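Long-range contacts in cyclic di-GMP receptor atypical PilZ domain-containing protein (Xanthomonas campestris pv. campestris, PDB 3RQA), which is of unknown function but carries an atypical PilZ domain of the cyclic di-GMP receptor family and assembles into a tetramer through a helical bundle: residues Ala45-Arg50 with Gly167-Leu172; Leu52-Glu56 with Pro131-Leu135. One frame throughout, in Å; residues are numbered along the deposited sequence.

Interaction 1 (Ala45-Arg50 with Gly167-Leu172)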
loop_
_atom_site.group_PDB
_atom_site.type_symbol
_atom_site.label_atom_id
_atom_site.label_comp_id
_atom_site.label_asym_id
_atom_site.label_seq_id
_atom_site.Cartn_x
_atom_site.Cartn_y
_atom_site.Cartn_z
ATOM N N ALA C 45 -9.800 -5.982 15.113
ATOM C CA ALA C 45 -10.330 -4.811 15.800
ATOM C C ALA C 45 -9.332 -4.392 16.885
ATOM O O ALA C 45 -8.943 -3.225 16.955
ATOM C CB ALA C 45 -11.694 -5.131 16.419
ATOM N N GLU C 46 -8.902 -5.340 17.712
ATOM C CA GLU C 46 -7.942 -5.031 18.778
ATOM C C GLU C 46 -6.658 -4.412 18.214
ATOM O O GLU C 46 -6.160 -3.419 18.735
ATOM C CB GLU C 46 -7.587 -6.295 19.587
ATOM C CG GLU C 46 -6.426 -6.090 20.579
ATOM C CD GLU C 46 -6.146 -7.300 21.465
ATOM O OE1 GLU C 46 -6.566 -8.416 21.115
ATOM O OE2 GLU C 46 -5.486 -7.131 22.514
ATOM N N THR C 47 -6.135 -5.002 17.147
ATOM C CA THR C 47 -4.905 -4.504 16.538
ATOM C C THR C 47 -5.093 -3.088 16.029
ATOM O O THR C 47 -4.225 -2.249 16.202
ATOM C CB THR C 47 -4.434 -5.419 15.388
ATOM O OG1 THR C 47 -4.102 -6.710 15.922
ATOM C CG2 THR C 47 -3.196 -4.829 14.702
ATOM N N LEU C 48 -6.232 -2.826 15.408
ATOM C CA LEU C 48 -6.527 -1.502 14.908
ATOM C C LEU C 48 -6.493 -0.466 16.043
ATOM O O LEU C 48 -5.848 0.576 15.929
ATOM C CB LEU C 48 -7.919 -1.485 14.248
ATOM C CG LEU C 48 -8.529 -0.090 14.041
ATOM C CD1 LEU C 48 -7.577 0.769 13.221
ATOM C CD2 LEU C 48 -9.900 -0.205 13.360
ATOM N N LEU C 49 -7.209 -0.757 17.127
ATOM C CA LEU C 49 -7.297 0.145 18.273
ATOM C C LEU C 49 -5.954 0.384 18.966
ATOM O O LEU C 49 -5.571 1.529 19.228
ATOM C CB LEU C 49 -8.333 -0.397 19.276
ATOM C CG LEU C 49 -9.770 0.147 19.210
ATOM C CD1 LEU C 49 -10.206 0.329 17.789
ATOM C CD2 LEU C 49 -10.707 -0.801 19.944
ATOM N N ARG C 50 -5.235 -0.693 19.258
ATOM C CA ARG C 50 -3.953 -0.564 19.932
ATOM C C ARG C 50 -2.921 0.154 19.069
ATOM O O ARG C 50 -2.265 1.081 19.529
ATOM C CB ARG C 50 -3.418 -1.937 20.334
ATOM C CG ARG C 50 -4.213 -2.618 21.443
ATOM C CD ARG C 50 -3.487 -3.867 21.947
ATOM N NE ARG C 50 -4.283 -4.592 22.933
ATOM C CZ ARG C 50 -4.627 -4.122 24.133
ATOM N NH1 ARG C 50 -5.363 -4.867 24.946
ATOM N NH2 ARG C 50 -4.230 -2.923 24.529
ATOM N N GLY C 167 -8.825 -9.329 25.091
ATOM C CA GLY C 167 -7.970 -8.374 24.402
ATOM C C GLY C 167 -8.664 -7.176 23.778
ATOM O O GLY C 167 -8.273 -6.039 24.011
ATOM N N LEU C 168 -9.694 -7.418 22.975
ATOM C CA LEU C 168 -10.404 -6.319 22.339
ATOM C C LEU C 168 -11.115 -5.463 23.380
ATOM O O LEU C 168 -11.121 -4.239 23.270
ATOM C CB LEU C 168 -11.419 -6.839 21.318
ATOM C CG LEU C 168 -12.230 -5.752 20.594
ATOM C CD1 LEU C 168 -11.294 -4.762 19.871
ATOM C CD2 LEU C 168 -13.200 -6.422 19.620
ATOM N N GLN C 169 -11.726 -6.095 24.384
ATOM C CA GLN C 169 -12.398 -5.304 25.410
ATOM C C GLN C 169 -11.404 -4.324 26.027
ATOM O O GLN C 169 -11.686 -3.128 26.161
ATOM C CB GLN C 169 -12.984 -6.177 26.524
ATOM C CG GLN C 169 -13.808 -5.333 27.484
ATOM C CD GLN C 169 -14.667 -6.140 28.426
ATOM O OE1 GLN C 169 -15.377 -7.064 28.010
ATOM N NE2 GLN C 169 -14.627 -5.783 29.707
ATOM N N ASP C 170 -10.232 -4.831 26.387
ATOM C CA ASP C 170 -9.214 -3.984 26.991
ATOM C C ASP C 170 -8.822 -2.814 26.094
ATOM O O ASP C 170 -8.738 -1.676 26.550
ATOM C CB ASP C 170 -7.963 -4.789 27.320
ATOM C CG ASP C 170 -6.943 -3.968 28.081
ATOM O OD1 ASP C 170 -7.151 -3.765 29.298
ATOM O OD2 ASP C 170 -5.955 -3.502 27.462
ATOM N N ALA C 171 -8.565 -3.106 24.821
ATOM C CA ALA C 171 -8.191 -2.073 23.855
ATOM C C ALA C 171 -9.310 -1.038 23.722
ATOM O O ALA C 171 -9.045 0.149 23.575
ATOM C CB ALA C 171 -7.916 -2.708 22.488
ATOM N N LEU C 172 -10.559 -1.497 23.756
ATOM C CA LEU C 172 -11.689 -0.571 23.623
ATOM C C LEU C 172 -11.826 0.314 24.863
ATOM O O LEU C 172 -12.087 1.521 24.750
ATOM C CB LEU C 172 -13.004 -1.334 23.386
ATOM C CG LEU C 172 -14.300 -0.513 23.280
ATOM C CD1 LEU C 172 -14.157 0.594 22.239
ATOM C CD2 LEU C 172 -15.458 -1.448 22.928
#

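Interaction 2 (Leu52-Glu56 with Pro131-Leu135)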
loop_
_atom_site.group_PDB
_atom_site.type_symbol
_atom_site.label_atom_id
_atom_site.label_comp_id
_atom_site.label_asym_id
_atom_site.label_seq_id
_atom_site.Cartn_x
_atom_site.Cartn_y
_atom_site.Cartn_z
ATOM N N LEU C 52 -3.417 2.118 16.664
ATOM C CA LEU C 52 -3.894 3.487 16.522
ATOM C C LEU C 52 -3.450 4.318 17.735
ATOM O O LEU C 52 -3.034 5.469 17.599
ATOM C CB LEU C 52 -5.424 3.470 16.406
ATOM C CG LEU C 52 -6.170 4.606 15.707
ATOM C CD1 LEU C 52 -5.597 4.826 14.299
ATOM C CD2 LEU C 52 -7.659 4.258 15.643
ATOM N N GLY C 53 -3.521 3.720 18.916
ATOM C CA GLY C 53 -3.131 4.431 20.121
ATOM C C GLY C 53 -1.639 4.724 20.171
ATOM O O GLY C 53 -1.211 5.823 20.542
ATOM N N GLN C 54 -0.842 3.738 19.780
ATOM C CA GLN C 54 0.602 3.890 19.805
ATOM C C GLN C 54 1.101 4.975 18.874
ATOM O O GLN C 54 2.140 5.581 19.125
ATOM C CB GLN C 54 1.267 2.572 19.455
ATOM C CG GLN C 54 1.054 1.512 20.499
ATOM C CD GLN C 54 1.785 0.245 20.158
ATOM O OE1 GLN C 54 1.169 -0.774 19.821
ATOM N NE2 GLN C 54 3.116 0.298 20.220
ATOM N N VAL C 55 0.363 5.226 17.802
ATOM C CA VAL C 55 0.767 6.240 16.838
ATOM C C VAL C 55 0.221 7.640 17.135
ATOM O O VAL C 55 0.875 8.635 16.849
ATOM C CB VAL C 55 0.349 5.828 15.403
ATOM C CG1 VAL C 55 0.696 6.931 14.406
ATOM C CG2 VAL C 55 1.044 4.532 15.018
ATOM N N GLU C 56 -0.959 7.712 17.736
ATOM C CA GLU C 56 -1.588 8.993 18.025
ATOM C C GLU C 56 -1.213 9.723 19.316
ATOM O O GLU C 56 -0.248 9.374 20.009
ATOM C CB GLU C 56 -3.110 8.832 17.978
ATOM C CG GLU C 56 -3.687 8.689 16.576
ATOM C CD GLU C 56 -5.191 8.492 16.593
ATOM O OE1 GLU C 56 -5.822 8.517 15.511
ATOM O OE2 GLU C 56 -5.745 8.306 17.698
ATOM N N PRO C 131 -12.866 5.066 13.918
ATOM C CA PRO C 131 -12.261 5.528 15.166
ATOM C C PRO C 131 -11.311 6.712 15.093
ATOM O O PRO C 131 -11.392 7.633 15.910
ATOM C CB PRO C 131 -11.573 4.269 15.694
ATOM C CG PRO C 131 -11.133 3.598 14.445
ATOM C CD PRO C 131 -12.358 3.729 13.562
ATOM N N SER C 132 -10.408 6.679 14.121
ATOM C CA SER C 132 -9.410 7.722 13.962
ATOM C C SER C 132 -9.907 9.034 13.388
ATOM O O SER C 132 -10.501 9.844 14.092
ATOM C CB SER C 132 -8.267 7.208 13.097
ATOM O OG SER C 132 -7.310 8.225 12.905
ATOM N N ASP C 133 -9.641 9.235 12.105
ATOM C CA ASP C 133 -10.011 10.448 11.385
ATOM C C ASP C 133 -8.932 10.645 10.318
ATOM O O ASP C 133 -9.242 10.879 9.153
ATOM C CB ASP C 133 -10.032 11.662 12.313
ATOM C CG ASP C 133 -10.603 12.893 11.645
ATOM O OD1 ASP C 133 -10.159 13.218 10.523
ATOM O OD2 ASP C 133 -11.491 13.544 12.239
ATOM N N TRP C 134 -7.664 10.546 10.718
ATOM C CA TRP C 134 -6.569 10.684 9.758
ATOM C C TRP C 134 -6.341 9.341 9.058
ATOM O O TRP C 134 -5.696 9.284 8.015
ATOM C CB TRP C 134 -5.276 11.132 10.450
ATOM C CG TRP C 134 -4.782 10.173 11.483
ATOM C CD1 TRP C 134 -5.173 10.097 12.791
ATOM C CD2 TRP C 134 -3.858 9.097 11.277
ATOM N NE1 TRP C 134 -4.551 9.033 13.413
ATOM C CE2 TRP C 134 -3.740 8.402 12.506
ATOM C CE3 TRP C 134 -3.118 8.652 10.174
ATOM C CZ2 TRP C 134 -2.911 7.283 12.662
ATOM C CZ3 TRP C 134 -2.289 7.538 10.329
ATOM C CH2 TRP C 134 -2.196 6.867 11.569
ATOM N N LEU C 135 -6.880 8.267 9.632
ATOM C CA LEU C 135 -6.745 6.923 9.059
ATOM C C LEU C 135 -8.132 6.431 8.651
ATOM O O LEU C 135 -9.002 6.223 9.491
ATOM C CB LEU C 135 -6.146 5.965 10.085
ATOM C CG LEU C 135 -5.818 4.538 9.646
ATOM C CD1 LEU C 135 -4.535 4.520 8.839
ATOM C CD2 LEU C 135 -5.667 3.662 10.879
#

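Interaction 1 (Ala45-Arg50 with Gly167-Leu172)
The guanidinium of R50 lies flat over A171, whose CB sits under its centre, 3.9 Å from the plane. Two carboxylates take its edges: D170 across the contact, and E46 one turn back on the same helix. R50 NH1 reaches D170 OD2 at 2.9 Å with a nearly straight N-H (168°), meeting the oxygen on its anti side, while NH2 adds a weak bond to the same atom. R50 NE holds E46 OE2 at 2.8 Å through the anti lone pair, with a weak second bond from NH1. The E46 chain is extended with CG anti to the backbone N (chi1 171°), which lays its carboxylate against the G167 backbone, where no side chain intervenes; E46 OE2 is 3.4 Å from G167 CA. Beneath this polar layer the helices pack through small and branched residues. A45 CB presses tightly on L168 CD1 (3.5 Å). L49 CB meets A171 CB at 4.0 Å, and L49 CD2 rests on L172 CA at 3.8 Å. L139 and L141 of strand 139-150 extend this apolar layer. The segment axes are inclined by 27° and approach to 8.7 Å. D170 OD2 also pairs with R174, so two arginines share one oxygen. With R50 linking two acids, the network probably offsets their mutual repulsion and fixes the guanidinium's rotation above a buried leucine-alanine seam.

Interaction 2 (Leu52-Glu56 with Pro131-Leu135)
The two methyls of L52 divide the loop 131-135 between them in the apolar part of the contact. CD2 meets the ring of P131, 3.7 Å from its CG, and CD1 reaches L135 CD2 at 3.6 Å, with S132 CB and W134 CZ2 close by. The fork is aimed by chi1 of -155°, which carries CG away from the backbone N. V55 comes across the benzo end of W134, its CG1 4.0 Å from CZ2, the two side chains roughly perpendicular. Behind the indole, CB of the neighbouring L135 covers one face, 3.9 Å above the ring plane.

Polar contacts converge on E56, the first residue to leave the helix. Its extended chain carries OE1 to the pyrrole edge of W134. As modelled, W134 NE1 donates to E56 OE1 on its anti side through a bent N-H, 17° out of the ring plane; the 2.5 Å between the two atoms is doubtfully short, so the detail is approximate. S132 OG probably donates to the same oxygen, but its position is less certain.

Subunit contacts surround the loop: V55 packs on K80 and L135 on L87 of a second subunit, and W134 on T44 of a third. The arrangement fastens the C-terminal end of helix 42-55 to the loop joining strands 124-129 and 139-150 of the antiparallel PilZ barrel.

How the interactions relate
Both interactions draw on helix 42-55, and their centres are 12 Å apart. Interaction 1 ties the helix to helix 165-185, and interaction 2 ties its C-terminal end to the barrel loop 131-135. L48, which lies within 45-50 but does not touch 167-172, turns to the other contact: its CD2 is 4.1 Å from P131 CG and its CD1 4.2 Å from L135 CD2. Both segments of helix 42-55 also border the second subunit, L48 packing on its L83 and V55 on its K80. An acetate whose nearest atom is about 3 Å from the W134 side chain probably came from the crystallisation liquor.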